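Local structure of histone acetyltransferase, ELP3 family (Methanocaldococcus infernus, 6IA8) at residues F275-Y288 with A322-Q336. The protein catalyses formation of 5-carboxymethyluridine at wobble position 34 of tRNA from acetyl-CoA and S-adenosyl-L-methionine, using a [4Fe-4S] cluster. Residues are numbered along the deposited sequence; the frame is centred on the assembly and turned at random.
Sequences FTNPDFMPDMVKIY and AKSIMPKWVRTSRIQ. With SO4 (sulfate ion), chain B.
Met284 pairs with Arg331, and Val285 with Thr332, where strand 331-332 runs parallel to strand 284-287 and extends the parallel sheet of the radical SAM domain at its edge. Arg331 N donates to Asp283 O (2.9 Å) and Val285 N to Arg331 O (3.0 Å), while Ser333 N gives Val285 O a weak third bond. On one face, Met284 and Arg331 run side by side in the same direction, the methionine CE meeting the guanidinium at its edge; Arg331 continues toward Gln445, a probable acetyl-CoA-binding residue. On the face of Val285, the Phe275 ring packs against Val330 at about a right angle, Phe275 CE1 3.8 Å from Val330 CG2. Pro327 CD lies over one face of this ring, 3.9 Å from the centroid, a CH-pi contact, while Ile325 CD1 comes at the edge. Met326 lays CG against Phe275, then bends at chi3 (-145°) to bring CE tip to tip with Ile287 CD1 (3.7 Å) and past Val285 CG2. Met281 SD makes an oblique Met-aromatic contact with Trp329, 5.3 Å from the centroid of its six-membered ring; the indole also stacks on Tyr399. At the indole edge, in the ring plane, buried Pro282 O finds no hydrogen-bond partner and sits 3.3 Å from Trp329 CZ3.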
ATOM      1  N   PHE A 275      -0.434   2.870 -15.544  1.00 29.25           N
ATOM      2  CA  PHE A 275      -1.865   2.986 -15.256  1.00 30.35           C
ATOM      3  C   PHE A 275      -2.773   2.603 -16.423  1.00 29.61           C
ATOM      4  O   PHE A 275      -4.015   2.651 -16.269  1.00 28.50           O
ATOM      5  CB  PHE A 275      -2.193   4.414 -14.811  1.00 32.52           C
ATOM      6  CG  PHE A 275      -1.425   4.851 -13.584  1.00 30.22           C
ATOM      7  CD1 PHE A 275      -1.301   3.998 -12.502  1.00 36.08           C
ATOM      8  CD2 PHE A 275      -0.801   6.087 -13.542  1.00 33.54           C
ATOM      9  CE1 PHE A 275      -0.553   4.378 -11.384  1.00 43.62           C
ATOM     10  CE2 PHE A 275      -0.102   6.479 -12.429  1.00 48.67           C
ATOM     11  CZ  PHE A 275       0.029   5.622 -11.364  1.00 36.13           C
ATOM     12  N   THR A 276      -2.197   2.251 -17.590  1.00 29.10           N
ATOM     13  CA  THR A 276      -2.989   1.956 -18.785  1.00 26.94           C
ATOM     14  C   THR A 276      -2.512   0.705 -19.527  1.00 30.13           C
ATOM     15  O   THR A 276      -3.048   0.385 -20.595  1.00 31.05           O
ATOM     16  CB  THR A 276      -3.021   3.135 -19.785  1.00 32.26           C
ATOM     17  OG1 THR A 276      -1.695   3.441 -20.265  1.00 31.21           O
ATOM     18  CG2 THR A 276      -3.629   4.382 -19.173  1.00 32.32           C
ATOM     19  N   ASN A 277      -1.530  -0.011 -18.993  1.00 31.02           N
ATOM     20  CA  ASN A 277      -1.062  -1.285 -19.532  1.00 26.77           C
ATOM     21  C   ASN A 277      -1.380  -2.367 -18.511  1.00 25.98           C
ATOM     22  O   ASN A 277      -0.973  -2.243 -17.340  1.00 30.47           O
ATOM     23  CB  ASN A 277       0.434  -1.205 -19.791  1.00 34.44           C
ATOM     24  CG  ASN A 277       1.016  -2.490 -20.318  1.00 41.90           C
ATOM     25  OD1 ASN A 277       0.497  -3.583 -20.073  1.00 28.58           O
ATOM     26  ND2 ASN A 277       2.141  -2.365 -21.027  1.00 38.37           N
ATOM     27  N   PRO A 278      -2.181  -3.383 -18.859  1.00 27.82           N
ATOM     28  CA  PRO A 278      -2.684  -4.313 -17.822  1.00 28.10           C
ATOM     29  C   PRO A 278      -1.583  -5.169 -17.190  1.00 28.59           C
ATOM     30  O   PRO A 278      -1.815  -5.838 -16.177  1.00 29.91           O
ATOM     31  CB  PRO A 278      -3.689  -5.190 -18.581  1.00 29.07           C
ATOM     32  CG  PRO A 278      -3.180  -5.159 -19.982  1.00 32.87           C
ATOM     33  CD  PRO A 278      -2.671  -3.738 -20.201  1.00 34.41           C
ATOM     34  N   ASP A 279      -0.380  -5.152 -17.749  1.00 32.95           N
ATOM     35  CA  ASP A 279       0.751  -5.792 -17.098  1.00 30.23           C
ATOM     36  C   ASP A 279       1.078  -5.155 -15.760  1.00 28.32           C
ATOM     37  O   ASP A 279       1.719  -5.800 -14.920  1.00 30.06           O
ATOM     38  CB  ASP A 279       1.977  -5.710 -18.012  1.00 31.50           C
ATOM     39  CG  ASP A 279       1.941  -6.725 -19.146  1.00 43.01           C
ATOM     40  OD1 ASP A 279       1.067  -7.599 -19.193  1.00 39.79           O
ATOM     41  OD2 ASP A 279       2.809  -6.647 -20.008  1.00 42.34           O
ATOM     42  N   PHE A 280       0.665  -3.908 -15.537  1.00 25.46           N
ATOM     43  CA  PHE A 280       1.005  -3.220 -14.301  1.00 28.36           C
ATOM     44  C   PHE A 280      -0.231  -2.971 -13.451  1.00 31.40           C
ATOM     45  O   PHE A 280      -0.664  -3.866 -12.684  1.00 27.59           O
ATOM     46  CB  PHE A 280       1.753  -1.932 -14.659  1.00 27.61           C
ATOM     47  CG  PHE A 280       2.989  -2.176 -15.503  1.00 32.81           C
ATOM     48  CD1 PHE A 280       4.081  -2.837 -14.979  1.00 31.46           C
ATOM     49  CD2 PHE A 280       3.042  -1.763 -16.823  1.00 32.90           C
ATOM     50  CE1 PHE A 280       5.245  -3.084 -15.785  1.00 29.07           C
ATOM     51  CE2 PHE A 280       4.193  -1.989 -17.630  1.00 33.58           C
ATOM     52  CZ  PHE A 280       5.299  -2.651 -17.075  1.00 37.59           C
ATOM     53  N   MET A 281      -0.817  -1.787 -13.536  1.00 27.12           N
ATOM     54  CA  MET A 281      -2.011  -1.445 -12.771  1.00 25.02           C
ATOM     55  C   MET A 281      -1.858  -1.727 -11.265  1.00 29.58           C
ATOM     56  O   MET A 281      -2.677  -2.429 -10.667  1.00 28.78           O
ATOM     57  CB  MET A 281      -3.212  -2.172 -13.343  1.00 30.30           C
ATOM     58  CG  MET A 281      -3.235  -2.249 -14.822  1.00 27.45           C
ATOM     59  SD  MET A 281      -3.477  -0.666 -15.706  1.00 32.33           S
ATOM     60  CE  MET A 281      -5.272  -0.525 -15.746  1.00 31.33           C
ATOM     61  N   PRO A 282      -0.860  -1.140 -10.625  1.00 28.53           N
ATOM     62  CA  PRO A 282      -0.718  -1.311  -9.175  1.00 24.67           C
ATOM     63  C   PRO A 282      -1.845  -0.623  -8.432  1.00 27.02           C
ATOM     64  O   PRO A 282      -2.442   0.332  -8.933  1.00 28.06           O
ATOM     65  CB  PRO A 282       0.614  -0.625  -8.858  1.00 31.01           C
ATOM     66  CG  PRO A 282       0.718   0.477  -9.904  1.00 35.65           C
ATOM     67  CD  PRO A 282       0.111  -0.173 -11.178  1.00 31.64           C
ATOM     68  N   ASP A 283      -2.082  -1.090  -7.195  1.00 25.32           N
ATOM     69  CA  ASP A 283      -3.043  -0.442  -6.308  1.00 27.46           C
ATOM     70  C   ASP A 283      -2.490   0.850  -5.722  1.00 27.94           C
ATOM     71  O   ASP A 283      -3.261   1.743  -5.355  1.00 28.73           O
ATOM     72  CB  ASP A 283      -3.430  -1.360  -5.150  1.00 30.59           C
ATOM     73  CG  ASP A 283      -4.032  -2.675  -5.600  1.00 32.90           C
ATOM     74  OD1 ASP A 283      -4.943  -2.602  -6.411  1.00 28.45           O
ATOM     75  OD2 ASP A 283      -3.561  -3.750  -5.123  1.00 31.16           O
ATOM     76  N   MET A 284      -1.175   0.930  -5.560  1.00 27.64           N
ATOM     77  CA  MET A 284      -0.553   2.004  -4.806  1.00 28.21           C
ATOM     78  C   MET A 284       0.802   2.244  -5.436  1.00 29.27           C
ATOM     79  O   MET A 284       1.407   1.314  -5.983  1.00 30.39           O
ATOM     80  CB  MET A 284      -0.445   1.621  -3.313  1.00 30.72           C
ATOM     81  CG  MET A 284       0.305   2.568  -2.455  1.00 85.67           C
ATOM     82  SD  MET A 284       0.388   1.951  -0.758  1.00 73.91           S
ATOM     83  CE  MET A 284      -1.118   0.977  -0.601  1.00100.64           C
ATOM     84  N   VAL A 285       1.277   3.488  -5.362  1.00 25.73           N
ATOM     85  CA  VAL A 285       2.626   3.800  -5.816  1.00 25.57           C
ATOM     86  C   VAL A 285       3.283   4.708  -4.794  1.00 28.61           C
ATOM     87  O   VAL A 285       2.615   5.543  -4.183  1.00 32.35           O
ATOM     88  CB  VAL A 285       2.640   4.467  -7.206  1.00 34.42           C
ATOM     89  CG1 VAL A 285       2.133   3.490  -8.296  1.00 36.37           C
ATOM     90  CG2 VAL A 285       1.830   5.756  -7.181  1.00 58.60           C
ATOM     91  N   LYS A 286       4.593   4.541  -4.617  1.00 32.72           N
ATOM     92  CA  LYS A 286       5.430   5.370  -3.753  1.00 33.13           C
ATOM     93  C   LYS A 286       6.488   5.984  -4.657  1.00 34.14           C
ATOM     94  O   LYS A 286       7.242   5.248  -5.308  1.00 31.83           O
ATOM     95  CB  LYS A 286       6.058   4.520  -2.651  1.00 34.38           C
ATOM     96  CG  LYS A 286       6.928   5.312  -1.659  1.00 50.55           C
ATOM     97  CD  LYS A 286       7.704   4.373  -0.721  1.00 69.56           C
ATOM     98  CE  LYS A 286       7.070   4.249   0.653  1.00117.97           C
ATOM     99  NZ  LYS A 286       5.938   3.287   0.696  1.00153.45           N
ATOM    100  N   ILE A 287       6.457   7.313  -4.804  1.00 34.86           N
ATOM    101  CA  ILE A 287       7.247   8.007  -5.816  1.00 35.01           C
ATOM    102  C   ILE A 287       8.234   8.936  -5.128  1.00 36.06           C
ATOM    103  O   ILE A 287       7.848   9.735  -4.271  1.00 35.69           O
ATOM    104  CB  ILE A 287       6.365   8.815  -6.779  1.00 34.91           C
ATOM    105  CG1 ILE A 287       5.346   7.913  -7.471  1.00 35.75           C
ATOM    106  CG2 ILE A 287       7.244   9.539  -7.838  1.00 36.51           C
ATOM    107  CD1 ILE A 287       4.223   8.715  -8.114  1.00 41.17           C
ATOM    108  N   TYR A 288       9.504   8.867  -5.523  1.00 33.20           N
ATOM    109  CA  TYR A 288      10.437   9.904  -5.072  1.00 37.41           C
ATOM    110  C   TYR A 288      11.592   9.970  -6.054  1.00 37.67           C
ATOM    111  O   TYR A 288      12.071   8.913  -6.476  1.00 38.39           O
ATOM    112  CB  TYR A 288      10.981   9.660  -3.658  1.00 55.49           C
ATOM    113  CG  TYR A 288      11.434  10.958  -2.997  1.00 48.23           C
ATOM    114  CD1 TYR A 288      10.523  11.765  -2.334  1.00 45.87           C
ATOM    115  CD2 TYR A 288      12.763  11.402  -3.078  1.00 39.91           C
ATOM    116  CE1 TYR A 288      10.899  12.946  -1.756  1.00 51.27           C
ATOM    117  CE2 TYR A 288      13.156  12.602  -2.470  1.00 47.53           C
ATOM    118  CZ  TYR A 288      12.207  13.362  -1.828  1.00 55.05           C
ATOM    119  OH  TYR A 288      12.542  14.553  -1.238  1.00 49.97           O
ATOM    120  N   ALA A 322       2.329  12.803 -13.162  1.00 29.72           N
ATOM    121  CA  ALA A 322       1.888  11.501 -12.685  1.00 30.85           C
ATOM    122  C   ALA A 322       0.599  11.613 -11.884  1.00 30.70           C
ATOM    123  O   ALA A 322      -0.339  10.840 -12.104  1.00 33.41           O
ATOM    124  CB  ALA A 322       2.975  10.841 -11.841  1.00 34.38           C
ATOM    125  N   LYS A 323       0.528  12.571 -10.948  1.00 33.05           N
ATOM    126  CA  LYS A 323      -0.703  12.715 -10.176  1.00 31.89           C
ATOM    127  C   LYS A 323      -1.883  13.138 -11.042  1.00 37.67           C
ATOM    128  O   LYS A 323      -3.028  12.780 -10.747  1.00 35.95           O
ATOM    129  CB  LYS A 323      -0.491  13.718  -9.053  1.00 35.54           C
ATOM    130  CG  LYS A 323       0.418  13.167  -7.923  1.00 37.76           C
ATOM    131  CD  LYS A 323       0.416  14.120  -6.721  1.00 50.69           C
ATOM    132  CE  LYS A 323       0.001  13.369  -5.454  1.00 76.50           C
ATOM    133  NZ  LYS A 323       0.022  14.226  -4.239  1.00 96.09           N
ATOM    134  N   SER A 324      -1.645  13.957 -12.065  1.00 31.01           N
ATOM    135  CA  SER A 324      -2.752  14.433 -12.885  1.00 32.86           C
ATOM    136  C   SER A 324      -3.386  13.302 -13.693  1.00 32.51           C
ATOM    137  O   SER A 324      -4.535  13.435 -14.128  1.00 37.06           O
ATOM    138  CB  SER A 324      -2.275  15.530 -13.849  1.00 31.64           C
ATOM    139  OG  SER A 324      -1.539  14.952 -14.905  1.00 36.61           O
ATOM    140  N   ILE A 325      -2.655  12.218 -13.956  1.00 32.91           N
ATOM    141  CA  ILE A 325      -3.214  11.093 -14.708  1.00 39.38           C
ATOM    142  C   ILE A 325      -3.494   9.884 -13.835  1.00 34.27           C
ATOM    143  O   ILE A 325      -3.939   8.867 -14.361  1.00 37.22           O
ATOM    144  CB  ILE A 325      -2.313  10.673 -15.889  1.00 37.20           C
ATOM    145  CG1 ILE A 325      -0.979  10.100 -15.353  1.00 31.77           C
ATOM    146  CG2 ILE A 325      -2.134  11.854 -16.833  1.00 45.10           C
ATOM    147  CD1 ILE A 325      -0.246   9.203 -16.361  1.00 39.43           C
ATOM    148  N   MET A 326      -3.236   9.943 -12.533  1.00 29.61           N
ATOM    149  CA  MET A 326      -3.465   8.771 -11.680  1.00 30.17           C
ATOM    150  C   MET A 326      -4.947   8.402 -11.661  1.00 33.91           C
ATOM    151  O   MET A 326      -5.780   9.270 -11.418  1.00 31.36           O
ATOM    152  CB  MET A 326      -3.013   9.042 -10.248  1.00 31.37           C
ATOM    153  CG  MET A 326      -1.737   8.400  -9.872  1.00 50.96           C
ATOM    154  SD  MET A 326      -1.202   8.990  -8.266  1.00 46.58           S
ATOM    155  CE  MET A 326       0.591   8.989  -8.584  1.00 46.59           C
ATOM    156  N   PRO A 327      -5.313   7.151 -11.904  1.00 33.70           N
ATOM    157  CA  PRO A 327      -6.732   6.771 -11.819  1.00 29.98           C
ATOM    158  C   PRO A 327      -7.275   6.902 -10.405  1.00 33.98           C
ATOM    159  O   PRO A 327      -6.555   7.017  -9.414  1.00 32.34           O
ATOM    160  CB  PRO A 327      -6.753   5.308 -12.287  1.00 29.21           C
ATOM    161  CG  PRO A 327      -5.477   5.182 -13.143  1.00 38.37           C
ATOM    162  CD  PRO A 327      -4.477   6.105 -12.510  1.00 38.49           C
ATOM    163  N   LYS A 328      -8.597   6.853 -10.324  1.00 26.97           N
ATOM    164  CA  LYS A 328      -9.278   6.988  -9.047  1.00 29.64           C
ATOM    165  C   LYS A 328      -8.979   5.826  -8.123  1.00 27.13           C
ATOM    166  O   LYS A 328      -9.224   5.936  -6.920  1.00 28.45           O
ATOM    167  CB  LYS A 328     -10.793   7.077  -9.261  1.00 38.01           C
ATOM    168  CG  LYS A 328     -11.242   8.306 -10.047  1.00 51.14           C
ATOM    169  CD  LYS A 328     -12.760   8.276 -10.297  1.00108.20           C
ATOM    170  CE  LYS A 328     -13.226   9.486 -11.093  1.00136.05           C
ATOM    171  NZ  LYS A 328     -14.709   9.639 -11.058  1.00126.02           N
ATOM    172  N   TRP A 329      -8.559   4.689  -8.672  1.00 23.91           N
ATOM    173  CA  TRP A 329      -8.340   3.479  -7.890  1.00 25.47           C
ATOM    174  C   TRP A 329      -6.914   3.345  -7.392  1.00 31.89           C
ATOM    175  O   TRP A 329      -6.595   2.321  -6.770  1.00 29.51           O
ATOM    176  CB  TRP A 329      -8.703   2.229  -8.694  1.00 29.47           C
ATOM    177  CG  TRP A 329      -8.329   2.256 -10.152  1.00 24.60           C
ATOM    178  CD1 TRP A 329      -9.117   2.681 -11.194  1.00 27.56           C
ATOM    179  CD2 TRP A 329      -7.112   1.797 -10.741  1.00 24.78           C
ATOM    180  NE1 TRP A 329      -8.461   2.504 -12.402  1.00 26.60           N
ATOM    181  CE2 TRP A 329      -7.219   1.991 -12.152  1.00 28.03           C
ATOM    182  CE3 TRP A 329      -5.929   1.306 -10.224  1.00 29.00           C
ATOM    183  CZ2 TRP A 329      -6.183   1.695 -13.030  1.00 28.77           C
ATOM    184  CZ3 TRP A 329      -4.891   0.990 -11.117  1.00 28.35           C
ATOM    185  CH2 TRP A 329      -5.039   1.171 -12.498  1.00 28.96           C
ATOM    186  N   VAL A 330      -6.067   4.363  -7.606  1.00 32.75           N
ATOM    187  CA  VAL A 330      -4.667   4.319  -7.192  1.00 24.38           C
ATOM    188  C   VAL A 330      -4.501   5.122  -5.922  1.00 29.53           C
ATOM    189  O   VAL A 330      -5.006   6.252  -5.808  1.00 30.09           O
ATOM    190  CB  VAL A 330      -3.721   4.841  -8.288  1.00 31.09           C
ATOM    191  CG1 VAL A 330      -2.305   4.895  -7.780  1.00 35.39           C
ATOM    192  CG2 VAL A 330      -3.776   3.910  -9.520  1.00 42.70           C
ATOM    193  N   ARG A 331      -3.782   4.548  -4.968  1.00 27.52           N
ATOM    194  CA  ARG A 331      -3.474   5.236  -3.727  1.00 29.49           C
ATOM    195  C   ARG A 331      -2.007   5.631  -3.767  1.00 41.65           C
ATOM    196  O   ARG A 331      -1.177   4.865  -4.223  1.00 37.51           O
ATOM    197  CB  ARG A 331      -3.771   4.348  -2.512  1.00 44.30           C
ATOM    198  CG  ARG A 331      -3.602   5.043  -1.161  1.00 63.97           C
ATOM    199  CD  ARG A 331      -3.540   4.007  -0.045  1.00108.35           C
ATOM    200  NE  ARG A 331      -4.826   3.800   0.613  1.00101.69           N
ATOM    201  CZ  ARG A 331      -5.131   2.728   1.340  1.00 87.66           C
ATOM    202  NH1 ARG A 331      -4.254   1.742   1.490  1.00 87.87           N
ATOM    203  NH2 ARG A 331      -6.322   2.630   1.906  1.00 95.58           N
ATOM    204  N   THR A 332      -1.678   6.819  -3.306  1.00 38.43           N
ATOM    205  CA  THR A 332      -0.305   7.299  -3.342  1.00 43.67           C
ATOM    206  C   THR A 332       0.187   7.558  -1.928  1.00 65.21           C
ATOM    207  O   THR A 332      -0.606   7.808  -1.020  1.00 64.03           O
ATOM    208  CB  THR A 332      -0.192   8.591  -4.163  1.00 76.77           C
ATOM    209  OG1 THR A 332       1.171   8.800  -4.550  1.00104.52           O
ATOM    210  CG2 THR A 332      -0.669   9.786  -3.351  1.00 91.41           C
ATOM    211  N   SER A 333       1.498   7.470  -1.747  1.00144.55           N
ATOM    212  CA  SER A 333       2.127   7.806  -0.481  1.00137.38           C
ATOM    213  C   SER A 333       2.386   9.303  -0.415  1.00143.30           C
ATOM    214  O   SER A 333       2.622   9.957  -1.435  1.00144.37           O
ATOM    215  CB  SER A 333       3.445   7.054  -0.308  1.00 93.50           C
ATOM    216  OG  SER A 333       3.235   5.659  -0.342  1.00 82.74           O
ATOM    217  N   ARG A 334       2.332   9.844   0.797  1.00151.85           N
ATOM    218  CA  ARG A 334       2.790  11.208   1.021  1.00148.39           C
ATOM    219  C   ARG A 334       4.195  11.356   0.455  1.00126.08           C
ATOM    220  O   ARG A 334       5.093  10.583   0.795  1.00113.39           O
ATOM    221  CB  ARG A 334       2.777  11.528   2.515  1.00136.46           C
ATOM    222  CG  ARG A 334       2.958  13.004   2.829  1.00104.59           C
ATOM    223  CD  ARG A 334       3.198  13.225   4.316  1.00 73.44           C
ATOM    224  N   ILE A 335       4.378  12.325  -0.439  1.00114.34           N
ATOM    225  CA  ILE A 335       5.678  12.531  -1.073  1.00117.56           C
ATOM    226  C   ILE A 335       6.644  13.049  -0.011  1.00136.27           C
ATOM    227  O   ILE A 335       6.476  14.152   0.515  1.00130.80           O
ATOM    228  CB  ILE A 335       5.581  13.494  -2.260  1.00 90.68           C
ATOM    229  CG1 ILE A 335       4.652  12.913  -3.329  1.00 95.88           C
ATOM    230  CG2 ILE A 335       6.949  13.756  -2.842  1.00 72.91           C
ATOM    231  CD1 ILE A 335       4.124  13.937  -4.304  1.00 99.95           C
ATOM    232  N   GLN A 336       7.651  12.247   0.309  1.00140.27           N
ATOM    233  CA  GLN A 336       8.589  12.558   1.380  1.00119.72           C
ATOM    234  C   GLN A 336       9.753  11.577   1.278  1.00105.98           C
ATOM    235  O   GLN A 336       9.809  10.740   0.372  1.00 95.49           O
ATOM    236  CB  GLN A 336       7.911  12.468   2.752  1.00114.07           C
ATOM    237  CG  GLN A 336       7.417  11.066   3.085  1.00124.20           C
ATOM    238  CD  GLN A 336       7.009  10.910   4.541  1.00125.43           C
ATOM    239  OE1 GLN A 336       6.423  11.816   5.133  1.00130.99           O
ATOM    240  NE2 GLN A 336       7.326   9.761   5.127  1.00117.12           N
TER
HETATM  241  S   SO4 B 601     -10.062   6.926 -13.852  1.00 59.95           S
HETATM  242  O1  SO4 B 601     -11.470   7.151 -14.185  1.00 89.26           O
HETATM  243  O2  SO4 B 601      -9.990   6.034 -12.696  1.00 61.84           O
HETATM  244  O3  SO4 B 601      -9.443   8.171 -13.500  1.00104.01           O
HETATM  245  O4  SO4 B 601      -9.351   6.383 -15.005  1.00 56.78           O
HETATM  246  O   HOH W   1       4.764   8.743  -2.894  1.00 53.13           O